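Local coordinates for regulatory protein SdiA (Escherichia coli, PDB 4LFU) that acts as a LuxR-type quorum-sensing receptor and transcription factor, binding acyl-homoserine-lactone autoinducers from other bacteria and activating transcription at a promoter of the ftsQAZ cell-division cluster, at residues 7-10 and 11-15; 73-76 and 77-80; 188-192 and 193-197; 215-218 and 219-222. One frame throughout, in Å; residues are numbered along the deposited sequence.

Interaction 1 of 4, residues 7-10 and 11-15; sequences FSWR and RTMLL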
loop_
_atom_site.group_PDB
_atom_site.type_symbol
_atom_site.label_atom_id
_atom_site.label_comp_id
_atom_site.label_asym_id
_atom_site.label_seq_id
_atom_site.Cartn_x
_atom_site.Cartn_y
_atom_site.Cartn_z
ATOM N N PHE A 7 -6.884 -4.432 -23.909
ATOM C CA PHE A 7 -7.159 -5.747 -23.319
ATOM C C PHE A 7 -6.154 -6.819 -23.748
ATOM O O PHE A 7 -5.767 -7.662 -22.939
ATOM C CB PHE A 7 -8.588 -6.202 -23.661
ATOM C CG PHE A 7 -9.673 -5.536 -22.843
ATOM C CD1 PHE A 7 -9.421 -4.384 -22.100
ATOM C CD2 PHE A 7 -10.963 -6.051 -22.848
ATOM C CE1 PHE A 7 -10.434 -3.766 -21.350
ATOM C CE2 PHE A 7 -11.990 -5.440 -22.107
ATOM C CZ PHE A 7 -11.721 -4.290 -21.357
ATOM N N SER A 8 -5.732 -6.794 -25.014
ATOM C CA SER A 8 -4.747 -7.771 -25.501
ATOM C C SER A 8 -3.332 -7.400 -25.083
ATOM O O SER A 8 -2.562 -8.265 -24.641
ATOM C CB SER A 8 -4.842 -7.986 -27.021
ATOM O OG SER A 8 -4.520 -6.811 -27.752
ATOM N N TRP A 9 -2.994 -6.116 -25.209
ATOM C CA TRP A 9 -1.728 -5.599 -24.691
ATOM C C TRP A 9 -1.527 -6.057 -23.252
ATOM O O TRP A 9 -0.502 -6.663 -22.926
ATOM C CB TRP A 9 -1.662 -4.060 -24.793
ATOM C CG TRP A 9 -0.306 -3.518 -24.347
ATOM C CD1 TRP A 9 0.816 -3.379 -25.119
ATOM C CD2 TRP A 9 0.059 -3.084 -23.026
ATOM N NE1 TRP A 9 1.848 -2.879 -24.366
ATOM C CE2 TRP A 9 1.414 -2.687 -23.079
ATOM C CE3 TRP A 9 -0.629 -2.981 -21.812
ATOM C CZ2 TRP A 9 2.104 -2.199 -21.948
ATOM C CZ3 TRP A 9 0.059 -2.492 -20.684
ATOM C CH2 TRP A 9 1.412 -2.118 -20.763
ATOM N N ARG A 10 -2.525 -5.796 -22.408
ATOM C CA ARG A 10 -2.476 -6.154 -20.984
ATOM C C ARG A 10 -2.283 -7.653 -20.757
ATOM O O ARG A 10 -1.518 -8.054 -19.882
ATOM C CB ARG A 10 -3.733 -5.646 -20.253
ATOM C CG ARG A 10 -3.748 -5.892 -18.734
ATOM C CD ARG A 10 -5.028 -5.374 -18.065
ATOM N NE ARG A 10 -5.890 -6.476 -17.628
ATOM C CZ ARG A 10 -5.888 -6.996 -16.402
ATOM N NH1 ARG A 10 -5.077 -6.520 -15.464
ATOM N NH2 ARG A 10 -6.701 -7.997 -16.111
ATOM N N ARG A 11 -2.984 -8.465 -21.549
ATOM C CA ARG A 11 -2.924 -9.928 -21.466
ATOM C C ARG A 11 -1.493 -10.452 -21.733
ATOM O O ARG A 11 -0.959 -11.267 -20.967
ATOM C CB ARG A 11 -3.958 -10.543 -22.438
ATOM C CG ARG A 11 -4.708 -11.768 -21.925
ATOM C CD ARG A 11 -6.163 -11.889 -22.506
ATOM N NE ARG A 11 -6.286 -11.521 -23.926
ATOM C CZ ARG A 11 -7.113 -10.590 -24.411
ATOM N NH1 ARG A 11 -7.937 -9.923 -23.603
ATOM N NH2 ARG A 11 -7.124 -10.325 -25.718
ATOM N N THR A 12 -0.876 -9.949 -22.803
ATOM C CA THR A 12 0.523 -10.262 -23.143
ATOM C C THR A 12 1.535 -9.837 -22.064
ATOM O O THR A 12 2.475 -10.577 -21.756
ATOM C CB THR A 12 0.935 -9.580 -24.470
ATOM O OG1 THR A 12 -0.133 -9.682 -25.418
ATOM C CG2 THR A 12 2.209 -10.207 -25.033
ATOM N N MET A 13 1.344 -8.646 -21.499
ATOM C CA MET A 13 2.324 -8.098 -20.557
ATOM C C MET A 13 2.349 -8.841 -19.228
ATOM O O MET A 13 3.426 -9.121 -18.699
ATOM C CB MET A 13 2.143 -6.581 -20.368
ATOM C CG MET A 13 2.433 -5.758 -21.618
ATOM S SD MET A 13 4.033 -6.117 -22.422
ATOM C CE MET A 13 5.183 -5.590 -21.148
ATOM N N LEU A 14 1.167 -9.163 -18.696
ATOM C CA LEU A 14 1.059 -9.978 -17.482
ATOM C C LEU A 14 1.789 -11.291 -17.662
ATOM O O LEU A 14 2.545 -11.719 -16.789
ATOM C CB LEU A 14 -0.408 -10.245 -17.127
ATOM C CG LEU A 14 -1.173 -8.988 -16.725
ATOM C CD1 LEU A 14 -2.658 -9.259 -16.574
ATOM C CD2 LEU A 14 -0.583 -8.409 -15.441
ATOM N N LEU A 15 1.582 -11.924 -18.809
ATOM C CA LEU A 15 2.229 -13.200 -19.075
ATOM C C LEU A 15 3.744 -13.049 -19.198
ATOM O O LEU A 15 4.483 -13.838 -18.609
ATOM C CB LEU A 15 1.609 -13.892 -20.299
ATOM C CG LEU A 15 0.406 -14.791 -19.975
ATOM C CD1 LEU A 15 -0.498 -15.036 -21.214
ATOM C CD2 LEU A 15 0.874 -16.137 -19.340
#
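R11, T12, M13 and L14 each return their backbone N-H to the carbonyl four residues earlier, on F7, S8, W9 and R10, so 7-10 and 11-15 are successive turns of one α-helix, the N-terminal helix 6-19. Along one side of it W9 and M13 form an i to i+4 Met-aromatic pair. The W9 indole swings out with CG anti to the backbone N (chi1 -176°), and M13 lays its CG over the face of the six-membered ring, 3.6 Å from the centroid. The sulfur follows at a slant, SD lying 4.7 Å from the centroid of the five-membered ring. L156 of helix 147-167 packs on both residues and Q33 of helix 23-36 also touches both, so this side packs on those two helices. One position on, L14 CD1 sits over one face of the R10 guanidinium, toward its rim, 3.8 Å from NH1. R11 folds back along the helix instead: its guanidinium lies flat over F7 O and S8 CA, and its firm partner is a salt bridge from NH1 to D148 of the second subunit, which places this side of the helix at the dimer interface. T12 adds a side-chain bond of its own, OG1 donating to S8 O at 2.9 Å. That oxygen therefore takes two donors, T12 N nearly in line with the carbonyl and T12 OG1 above its plane.

Interaction 2 of 4, residues 73-76 and 77-80; sequences AKNF and LAID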
loop_
_atom_site.group_PDB
_atom_site.type_symbol
_atom_site.label_atom_id
_atom_site.label_comp_id
_atom_site.label_asym_id
_atom_site.label_seq_id
_atom_site.Cartn_x
_atom_site.Cartn_y
_atom_site.Cartn_z
ATOM N N ALA A 73 26.043 13.369 -6.675
ATOM C CA ALA A 73 27.000 14.369 -6.168
ATOM C C ALA A 73 26.329 15.697 -5.833
ATOM O O ALA A 73 26.768 16.394 -4.914
ATOM C CB ALA A 73 28.135 14.596 -7.174
ATOM N N LYS A 74 25.270 16.057 -6.563
ATOM C CA LYS A 74 24.569 17.310 -6.260
ATOM C C LYS A 74 23.449 17.139 -5.241
ATOM O O LYS A 74 22.809 18.102 -4.881
ATOM C CB LYS A 74 24.038 17.972 -7.538
ATOM C CG LYS A 74 25.107 18.341 -8.553
ATOM C CD LYS A 74 25.963 19.485 -8.032
ATOM C CE LYS A 74 27.238 19.619 -8.837
ATOM N NZ LYS A 74 28.096 20.671 -8.235
ATOM N N ASN A 75 23.208 15.910 -4.780
ATOM C CA ASN A 75 22.122 15.612 -3.829
ATOM C C ASN A 75 20.771 16.065 -4.372
ATOM O O ASN A 75 19.961 16.630 -3.653
ATOM C CB ASN A 75 22.423 16.176 -2.423
ATOM C CG ASN A 75 21.437 15.677 -1.320
ATOM O OD1 ASN A 75 21.171 16.405 -0.362
ATOM N ND2 ASN A 75 20.920 14.448 -1.448
ATOM N N PHE A 76 20.537 15.801 -5.655
ATOM C CA PHE A 76 19.269 16.143 -6.280
ATOM C C PHE A 76 18.138 15.316 -5.717
ATOM O O PHE A 76 16.998 15.624 -5.964
ATOM C CB PHE A 76 19.316 15.974 -7.805
ATOM C CG PHE A 76 20.111 17.038 -8.532
ATOM C CD1 PHE A 76 20.326 18.297 -7.968
ATOM C CD2 PHE A 76 20.603 16.793 -9.811
ATOM C CE1 PHE A 76 21.045 19.296 -8.675
ATOM C CE2 PHE A 76 21.323 17.781 -10.523
ATOM C CZ PHE A 76 21.542 19.026 -9.942
ATOM N N LEU A 77 18.452 14.253 -4.979
ATOM C CA LEU A 77 17.415 13.363 -4.414
ATOM C C LEU A 77 16.553 14.116 -3.397
ATOM O O LEU A 77 15.325 13.953 -3.369
ATOM C CB LEU A 77 18.038 12.083 -3.810
ATOM C CG LEU A 77 17.122 11.098 -3.058
ATOM C CD1 LEU A 77 16.065 10.479 -3.991
ATOM C CD2 LEU A 77 17.949 9.997 -2.341
ATOM N N ALA A 78 17.213 14.968 -2.607
ATOM C CA ALA A 78 16.557 15.865 -1.630
ATOM C C ALA A 78 15.498 16.816 -2.213
ATOM O O ALA A 78 14.526 17.153 -1.526
ATOM C CB ALA A 78 17.606 16.688 -0.850
ATOM N N ILE A 79 15.696 17.259 -3.456
ATOM C CA ILE A 79 14.762 18.202 -4.105
ATOM C C ILE A 79 13.903 17.586 -5.225
ATOM O O ILE A 79 13.036 18.256 -5.780
ATOM C CB ILE A 79 15.526 19.449 -4.654
ATOM C CG1 ILE A 79 16.476 19.062 -5.816
ATOM C CG2 ILE A 79 16.252 20.140 -3.511
ATOM C CD1 ILE A 79 17.386 20.207 -6.332
ATOM N N ASP A 80 14.151 16.320 -5.566
ATOM C CA ASP A 80 13.532 15.707 -6.748
ATOM C C ASP A 80 12.023 15.495 -6.580
ATOM O O ASP A 80 11.598 14.604 -5.848
ATOM C CB ASP A 80 14.231 14.413 -7.128
ATOM C CG ASP A 80 13.780 13.870 -8.466
ATOM O OD1 ASP A 80 14.348 12.856 -8.925
ATOM O OD2 ASP A 80 12.859 14.440 -9.072
#
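N75, F76, A78 and I79 meet across a tight turn that follows helix 65-73 in the autoinducer-binding domain. The helix ends in a Schellman motif, and N75 is the residue that takes the positive phi (56°) and turns the chain away from the helix axis. The hydrogen bonds that cross the contact run between backbone atoms three residues apart. A78 N reaches N75 O in a weak bond of 3.4 Å, and I79 N reaches F76 O at 3.3 Å with a bent N-H...O angle of 138°. In the second of these the donor sits well above the carbonyl plane. F76 O is also 3.0 Å from D80 N.

Apolar contact is supplied chiefly by F76 and I79, whose side chains run side by side in the same direction. I79 CG1 stands between its backbone N and carbonyl carbon (chi1 67°), which carries CD1 across to F76 CD1 at 3.9 Å. The F76 ring is buried against P105, L106 and A109 of helix 104-112 as well, while K74 CB lies over one face of the ring, toward its rim. The N75 amide rests against a methyl group, OD1 lying 3.6 Å from A78 CB.

The D80 carboxylate finds its partners beyond the two segments: OD1 bonds to Y71 OH and to a tetraethylene glycol, probably from the crystallisation liquor, and OD2 to V82 N. The turn thus combines one weak and one bent backbone bond with apolar packing of the F76 ring on helix 104-112 and a carboxylate link to Y71 of helix 65-73.

Interaction 3 of 4, residues 188-192 and 193-197; sequences LRWTA and EGKTS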
loop_
_atom_site.group_PDB
_atom_site.type_symbol
_atom_site.label_atom_id
_atom_site.label_comp_id
_atom_site.label_asym_id
_atom_site.label_seq_id
_atom_site.Cartn_x
_atom_site.Cartn_y
_atom_site.Cartn_z
ATOM N N LEU A 188 5.203 -9.748 19.622
ATOM C CA LEU A 188 5.493 -8.483 18.959
ATOM C C LEU A 188 4.263 -7.594 18.871
ATOM O O LEU A 188 4.324 -6.419 19.209
ATOM C CB LEU A 188 6.095 -8.728 17.583
ATOM C CG LEU A 188 7.099 -7.643 17.194
ATOM C CD1 LEU A 188 8.197 -7.450 18.280
ATOM C CD2 LEU A 188 7.674 -7.999 15.835
ATOM N N ARG A 189 3.142 -8.180 18.465
ATOM C CA ARG A 189 1.845 -7.485 18.428
ATOM C C ARG A 189 1.405 -6.840 19.729
ATOM O O ARG A 189 0.880 -5.720 19.720
ATOM C CB ARG A 189 0.747 -8.413 17.904
ATOM C CG ARG A 189 0.881 -8.704 16.407
ATOM C CD ARG A 189 -0.415 -9.319 15.840
ATOM N NE ARG A 189 -0.680 -10.644 16.418
ATOM C CZ ARG A 189 -0.122 -11.774 15.989
ATOM N NH1 ARG A 189 0.733 -11.768 14.961
ATOM N NH2 ARG A 189 -0.436 -12.914 16.577
ATOM N N TRP A 190 1.603 -7.537 20.847
ATOM C CA TRP A 190 1.271 -6.981 22.163
ATOM C C TRP A 190 2.252 -5.878 22.549
ATOM O O TRP A 190 1.878 -4.924 23.247
ATOM C CB TRP A 190 1.180 -8.078 23.267
ATOM C CG TRP A 190 -0.042 -8.926 23.129
ATOM C CD1 TRP A 190 -0.092 -10.206 22.663
ATOM C CD2 TRP A 190 -1.405 -8.545 23.403
ATOM N NE1 TRP A 190 -1.392 -10.654 22.637
ATOM C CE2 TRP A 190 -2.219 -9.658 23.081
ATOM C CE3 TRP A 190 -2.016 -7.375 23.892
ATOM C CZ2 TRP A 190 -3.613 -9.641 23.235
ATOM C CZ3 TRP A 190 -3.404 -7.353 24.046
ATOM C CH2 TRP A 190 -4.190 -8.479 23.715
ATOM N N THR A 191 3.498 -6.026 22.096
ATOM C CA THR A 191 4.534 -4.995 22.279
ATOM C C THR A 191 4.157 -3.662 21.586
ATOM O O THR A 191 4.219 -2.571 22.189
ATOM C CB THR A 191 5.909 -5.531 21.814
ATOM O OG1 THR A 191 6.245 -6.652 22.632
ATOM C CG2 THR A 191 7.027 -4.453 21.934
ATOM N N ALA A 192 3.725 -3.783 20.336
ATOM C CA ALA A 192 3.311 -2.657 19.520
ATOM C C ALA A 192 2.061 -1.962 20.062
ATOM O O ALA A 192 1.800 -0.814 19.711
ATOM C CB ALA A 192 3.098 -3.126 18.082
ATOM N N GLU A 193 1.297 -2.662 20.911
ATOM C CA GLU A 193 0.085 -2.124 21.535
ATOM C C GLU A 193 0.382 -1.421 22.846
ATOM O O GLU A 193 -0.524 -0.868 23.472
ATOM C CB GLU A 193 -0.961 -3.215 21.793
ATOM C CG GLU A 193 -1.725 -3.690 20.558
ATOM C CD GLU A 193 -2.536 -2.594 19.873
ATOM O OE1 GLU A 193 -2.842 -1.532 20.460
ATOM O OE2 GLU A 193 -2.866 -2.791 18.701
ATOM N N GLY A 194 1.644 -1.458 23.264
ATOM C CA GLY A 194 2.078 -0.779 24.478
ATOM C C GLY A 194 2.123 -1.642 25.725
ATOM O O GLY A 194 2.294 -1.115 26.825
ATOM N N LYS A 195 2.013 -2.963 25.569
ATOM C CA LYS A 195 2.073 -3.837 26.735
ATOM C C LYS A 195 3.504 -4.047 27.199
ATOM O O LYS A 195 4.428 -4.147 26.386
ATOM C CB LYS A 195 1.372 -5.173 26.482
ATOM C CG LYS A 195 -0.076 -5.066 26.029
ATOM C CD LYS A 195 -0.979 -4.464 27.107
ATOM C CE LYS A 195 -2.433 -4.405 26.652
ATOM N NZ LYS A 195 -3.254 -3.600 27.615
ATOM N N THR A 196 3.677 -4.076 28.518
ATOM C CA THR A 196 4.941 -4.454 29.160
ATOM C C THR A 196 5.159 -6.004 29.143
ATOM O O THR A 196 4.226 -6.776 28.883
ATOM C CB THR A 196 4.975 -3.918 30.611
ATOM O OG1 THR A 196 3.907 -4.516 31.363
ATOM C CG2 THR A 196 4.803 -2.401 30.630
ATOM N N SER A 197 6.386 -6.445 29.400
ATOM C CA SER A 197 6.671 -7.872 29.576
ATOM C C SER A 197 5.735 -8.563 30.572
ATOM O O SER A 197 5.289 -9.683 30.315
ATOM C CB SER A 197 8.115 -8.099 30.020
ATOM O OG SER A 197 8.958 -8.068 28.887
HETATM O O HOH W 1 5.273 -2.094 24.511
HETATM O O HOH W 2 6.694 -5.386 25.736
#
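E193, W190 and K195 carry most of this contact, at the C-terminal end of the helix that includes 188-191. K195 lies alongside the W190 indole, both side chains pointing the same way: its CG comes to 3.7 Å from W190 CE3, and CE lies 4.1 Å from CZ3, so the aliphatic part of the lysine follows the benzo end of the ring. The chain bends at chi2 (-65°), keeping CG and CE beside the ring while the end leads away. I200 of helix 197-204 packs on both residues. The backbone underneath is a Schellman motif, with G194 at positive phi (96°) where a CB would jam against the preceding carbonyl oxygen. K195 N bonds to W190 O at 3.0 Å, and G194 N to T191 O from well above the carbonyl plane. This turn leads into the predicted helix-turn-helix of the LuxR-type DNA-binding domain, with T196 as N-cap of the next helix. E193 sets its CG 3.4 Å from R189 O, then sends its carboxylate off to the second subunit, where OE1 bonds to Y233 OH. One water donates to T191 O (2.6 Å) and K195 O; a second to K195 O (2.7 Å) and weakly to T191 OG1.

Interaction 4 of 4, residues 215-218 and 219-222; sequences QKNM and QKKI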
loop_
_atom_site.group_PDB
_atom_site.type_symbol
_atom_site.label_atom_id
_atom_site.label_comp_id
_atom_site.label_asym_id
_atom_site.label_seq_id
_atom_site.Cartn_x
_atom_site.Cartn_y
_atom_site.Cartn_z
ATOM N N GLN A 215 11.682 -11.962 22.849
ATOM C CA GLN A 215 12.138 -10.606 22.525
ATOM C C GLN A 215 13.594 -10.604 22.092
ATOM O O GLN A 215 13.933 -10.047 21.054
ATOM C CB GLN A 215 11.966 -9.624 23.704
ATOM C CG GLN A 215 10.543 -9.346 24.177
ATOM C CD GLN A 215 9.702 -8.524 23.212
ATOM O OE1 GLN A 215 10.046 -8.341 22.037
ATOM N NE2 GLN A 215 8.554 -8.057 23.704
ATOM N N LYS A 216 14.424 -11.240 22.908
ATOM C CA LYS A 216 15.847 -11.445 22.663
ATOM C C LYS A 216 16.191 -12.149 21.370
ATOM O O LYS A 216 17.126 -11.733 20.690
ATOM C CB LYS A 216 16.469 -12.210 23.830
ATOM C CG LYS A 216 17.269 -11.331 24.785
ATOM C CD LYS A 216 16.483 -10.079 25.230
ATOM C CE LYS A 216 17.359 -8.831 25.232
ATOM N NZ LYS A 216 16.543 -7.598 25.529
ATOM N N ASN A 217 15.447 -13.206 21.038
ATOM C CA ASN A 217 15.665 -13.969 19.797
ATOM C C ASN A 217 15.355 -13.152 18.535
ATOM O O ASN A 217 16.017 -13.310 17.518
ATOM C CB ASN A 217 14.837 -15.275 19.771
ATOM C CG ASN A 217 15.247 -16.283 20.874
ATOM O OD1 ASN A 217 16.343 -16.209 21.438
ATOM N ND2 ASN A 217 14.362 -17.242 21.159
ATOM N N MET A 218 14.319 -12.319 18.609
ATOM C CA MET A 218 13.916 -11.429 17.526
ATOM C C MET A 218 14.961 -10.302 17.363
ATOM O O MET A 218 15.280 -9.900 16.248
ATOM C CB MET A 218 12.539 -10.832 17.826
ATOM C CG MET A 218 11.347 -11.747 17.546
ATOM S SD MET A 218 9.731 -10.951 17.792
ATOM C CE MET A 218 9.644 -10.752 19.572
ATOM N N GLN A 219 15.476 -9.816 18.491
ATOM C CA GLN A 219 16.531 -8.805 18.521
ATOM C C GLN A 219 17.784 -9.370 17.905
ATOM O O GLN A 219 18.383 -8.735 17.044
ATOM C CB GLN A 219 16.793 -8.316 19.958
ATOM C CG GLN A 219 15.867 -7.199 20.361
ATOM C CD GLN A 219 15.676 -7.043 21.852
ATOM O OE1 GLN A 219 14.536 -7.040 22.342
ATOM N NE2 GLN A 219 16.767 -6.882 22.582
ATOM N N LYS A 220 18.148 -10.585 18.323
ATOM C CA LYS A 220 19.283 -11.301 17.755
ATOM C C LYS A 220 19.162 -11.558 16.249
ATOM O O LYS A 220 20.102 -11.267 15.515
ATOM C CB LYS A 220 19.590 -12.579 18.581
ATOM C CG LYS A 220 20.460 -13.664 17.898
ATOM C CD LYS A 220 20.730 -14.899 18.829
ATOM C CE LYS A 220 19.444 -15.673 19.262
ATOM N NZ LYS A 220 18.468 -15.979 18.140
ATOM N N LYS A 221 18.017 -12.056 15.783
ATOM C CA LYS A 221 17.792 -12.310 14.340
ATOM C C LYS A 221 18.089 -11.123 13.404
ATOM O O LYS A 221 18.709 -11.319 12.354
ATOM C CB LYS A 221 16.356 -12.765 14.067
ATOM C CG LYS A 221 16.072 -14.200 14.367
ATOM C CD LYS A 221 14.565 -14.452 14.372
ATOM C CE LYS A 221 14.242 -15.932 14.554
ATOM N NZ LYS A 221 12.746 -16.158 14.552
ATOM N N ILE A 222 17.607 -9.919 13.759
ATOM C CA ILE A 222 17.746 -8.717 12.903
ATOM C C ILE A 222 18.777 -7.699 13.408
ATOM O O ILE A 222 18.866 -6.603 12.883
ATOM C CB ILE A 222 16.371 -7.996 12.630
ATOM C CG1 ILE A 222 15.775 -7.390 13.897
ATOM C CG2 ILE A 222 15.382 -8.947 11.978
ATOM C CD1 ILE A 222 14.764 -6.261 13.637
#
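K216 and Q219 cross at an angle on helix 208-222. K216 is bent at chi2 and chi3, which brings the end of its chain round toward the Q219 amide; Q219 runs out extended beyond CG. The orientation of that amide is doubtful in the model, so the polar pairing at the crossing cannot be assigned. The start of Q219 is clearer: its CB and CG lie against Q215 O, each at 3.5 Å, and the same oxygen accepts Q219 N at 3.0 Å. K227 and V230 of helix 227-237 pack on Q219.

N217 and K220 are arranged differently, side by side and heading the same way. K220 leaves with CG anti to its backbone N (chi1 162°), and bends at chi3 and chi4 fold its end back over N217, leaving CE 3.8 Å from OD1. The helix beneath belongs to the LuxR-type DNA-binding domain, and its 215-216 end lies inside the predicted helix-turn-helix. Regular bonds hold its turns, K220 N to K216 O at 2.8 Å and K221 N to N217 O at 2.9 Å, whereas I222 N to M218 O is weak at 3.4 Å.

M218 packs into the domain, on V230 and F180. K221 first runs its CG past N217 O at 3.3 Å, then stretches straight out until NZ meets E184 in a salt bridge and the carbonyl oxygen of N179 in a hydrogen bond.

Followed from the N terminus, the four contacts come in series; none nests in or crosses another. Interaction 1 lies within the first helix and ties it to helices 23-36 and 147-167 and to the second subunit. Interaction 2 closes the turn after helix 65-73, on the opposite side of the chain's centre, its centre about 36 Å from that of interaction 1. Interactions 3 and 4 belong to the DNA-binding domain, with centres about 15 Å apart, and they touch: T191 OG1 is probably hydrogen-bonded to Q215 NE2 at 2.9 Å, and L188 packs on M218, joining helix 182-192 to helix 208-222. Interaction 3, like interaction 1, also reaches the second subunit.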